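D-aminopeptidase (Burkholderia sp. LK4, PDB 5TZB) probably removes N-terminal residues, beta-amino acids among them, from peptides and amides, as an Ntn hydrolase of peptidase family S58. Local coordinates at residues R22-L26 against G27-G31. Sequence-based numbering, arbitrary orientation.
Sequences RTRDL and GIRIG
Thr23 meets Ile28 through its methyl, which a chi1 of -58° sets anti to the backbone N: CG2 packs 3.7 Å from Ile28 CB. The beta-branch suits this place, because the same rotation carries OG1 away to bond Asn351 while the methyl stays among apolar neighbours. Branched Ile28 also reaches Leu26, its CD1 lying 4.0 Å from Leu26 CB with the two side chains side by side, and it faces Leu374 and Leu378 of helix 371-380. Here the backbone folds back on itself. Gly27 N gives a hydrogen bond of 3.0 Å to Arg24 O, and Ile28 N makes a weak one, 3.4 Å, to Thr23 O. Gly27 has a positive phi of 84°, where a side chain would jam against the preceding carbonyl, so glycine fits the turn. Arg24 CA adds a CA-H...O contact of 3.3 Å to Ile28 O. Farther along, the long Arg24 chain bends at chi3 and sets its guanidinium, held by a salt bridge to Glu347, beside Arg29 and Ile30. One water accepts from Arg24 NH2 in the guanidinium plane and can donate to Ile30 O, 2.9 Å from the water oxygen, though other acceptors compete for its protons; another accepts from Arg29 NH2 and, weakly, from Arg24 NH1. The two guanidinium planes stand 84° apart, and Glu347 probably offsets the charge of Arg24, which also has Arg203 nearby. The 5→2 bond within a weak 6→1 bond, the glycine at C' and the apolar Thr23–Ile28 contact make a Schellman motif, here ending a short 3-10 turn in the loop before strand 48-56.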
loop_
_atom_site.group_PDB
_atom_site.type_symbol
_atom_site.label_atom_id
_atom_site.label_comp_id
_atom_site.label_asym_id
_atom_site.label_seq_id
_atom_site.Cartn_x
_atom_site.Cartn_y
_atom_site.Cartn_z
ATOM N N ARG C 22 -26.266 -19.278 21.317
ATOM C CA ARG C 22 -25.059 -18.873 20.587
ATOM C C ARG C 22 -23.937 -19.900 20.759
ATOM O O ARG C 22 -24.083 -20.866 21.524
ATOM C CB ARG C 22 -24.582 -17.495 21.033
ATOM C CG ARG C 22 -25.611 -16.391 20.887
ATOM C CD ARG C 22 -25.049 -15.106 21.430
ATOM N NE ARG C 22 -24.205 -14.443 20.433
ATOM C CZ ARG C 22 -23.435 -13.390 20.688
ATOM N NH1 ARG C 22 -23.376 -12.894 21.916
ATOM N NH2 ARG C 22 -22.710 -12.837 19.724
ATOM N N THR C 23 -22.823 -19.690 20.054
ATOM C CA THR C 23 -21.732 -20.666 20.012
ATOM C C THR C 23 -21.254 -21.050 21.401
ATOM O O THR C 23 -21.171 -22.233 21.734
ATOM C CB THR C 23 -20.526 -20.131 19.210
ATOM O OG1 THR C 23 -20.948 -19.798 17.881
ATOM C CG2 THR C 23 -19.413 -21.168 19.129
ATOM N N ARG C 24 -20.969 -20.033 22.210
ATOM C CA ARG C 24 -20.454 -20.224 23.558
ATOM C C ARG C 24 -21.480 -20.904 24.482
ATOM O O ARG C 24 -21.114 -21.613 25.425
ATOM C CB ARG C 24 -20.026 -18.874 24.128
ATOM C CG ARG C 24 -19.107 -18.948 25.324
ATOM C CD ARG C 24 -18.490 -17.589 25.595
ATOM N NE ARG C 24 -17.460 -17.259 24.623
ATOM C CZ ARG C 24 -16.173 -17.531 24.800
ATOM N NH1 ARG C 24 -15.769 -18.119 25.920
ATOM N NH2 ARG C 24 -15.297 -17.205 23.866
ATOM N N ASP C 25 -22.763 -20.670 24.218
ATOM C CA ASP C 25 -23.836 -21.270 25.006
ATOM C C ASP C 25 -23.918 -22.762 24.768
ATOM O O ASP C 25 -24.519 -23.493 25.558
ATOM C CB ASP C 25 -25.184 -20.623 24.678
ATOM C CG ASP C 25 -25.197 -19.128 24.945
ATOM O OD1 ASP C 25 -24.647 -18.708 25.983
ATOM O OD2 ASP C 25 -25.735 -18.368 24.109
ATOM N N LEU C 26 -23.327 -23.214 23.667
ATOM C CA LEU C 26 -23.294 -24.631 23.341
ATOM C C LEU C 26 -22.109 -25.312 24.017
ATOM O O LEU C 26 -21.885 -26.508 23.842
ATOM C CB LEU C 26 -23.209 -24.831 21.829
ATOM C CG LEU C 26 -24.314 -24.178 21.005
ATOM C CD1 LEU C 26 -24.100 -24.422 19.514
ATOM C CD2 LEU C 26 -25.661 -24.700 21.467
ATOM N N GLY C 27 -21.349 -24.531 24.778
ATOM C CA GLY C 27 -20.148 -25.017 25.429
ATOM C C GLY C 27 -18.947 -24.978 24.503
ATOM O O GLY C 27 -17.867 -25.445 24.858
ATOM N N ILE C 28 -19.124 -24.382 23.325
ATOM C CA ILE C 28 -18.024 -24.247 22.381
ATOM C C ILE C 28 -17.290 -22.955 22.647
ATOM O O ILE C 28 -17.829 -21.873 22.431
ATOM C CB ILE C 28 -18.501 -24.245 20.917
ATOM C CG1 ILE C 28 -19.337 -25.490 20.625
ATOM C CG2 ILE C 28 -17.304 -24.152 19.975
ATOM C CD1 ILE C 28 -20.129 -25.382 19.345
ATOM N N ARG C 29 -16.045 -23.076 23.094
ATOM C CA ARG C 29 -15.265 -21.909 23.448
ATOM C C ARG C 29 -14.200 -21.654 22.394
ATOM O O ARG C 29 -13.358 -22.508 22.133
ATOM C CB ARG C 29 -14.621 -22.101 24.811
ATOM C CG ARG C 29 -15.571 -21.976 25.988
ATOM C CD ARG C 29 -14.823 -22.171 27.306
ATOM N NE ARG C 29 -13.799 -21.136 27.488
ATOM C CZ ARG C 29 -12.508 -21.271 27.182
ATOM N NH1 ARG C 29 -12.053 -22.408 26.659
ATOM N NH2 ARG C 29 -11.673 -20.257 27.386
ATOM N N ILE C 30 -14.232 -20.461 21.814
ATOM C CA ILE C 30 -13.281 -20.063 20.785
ATOM C C ILE C 30 -12.125 -19.278 21.377
ATOM O O ILE C 30 -12.338 -18.265 22.039
ATOM C CB ILE C 30 -13.945 -19.177 19.699
ATOM C CG1 ILE C 30 -15.141 -19.884 19.041
ATOM C CG2 ILE C 30 -12.911 -18.751 18.670
ATOM C CD1 ILE C 30 -14.784 -21.105 18.253
ATOM N N GLY C 31 -10.907 -19.761 21.160
ATOM C CA GLY C 31 -9.737 -19.085 21.669
ATOM C C GLY C 31 -9.679 -19.155 23.181
ATOM O O GLY C 31 -10.388 -19.954 23.805
HETATM O O HOH W 1 -12.695 -18.109 24.869
HETATM O O HOH W 2 -13.595 -17.885 27.867
#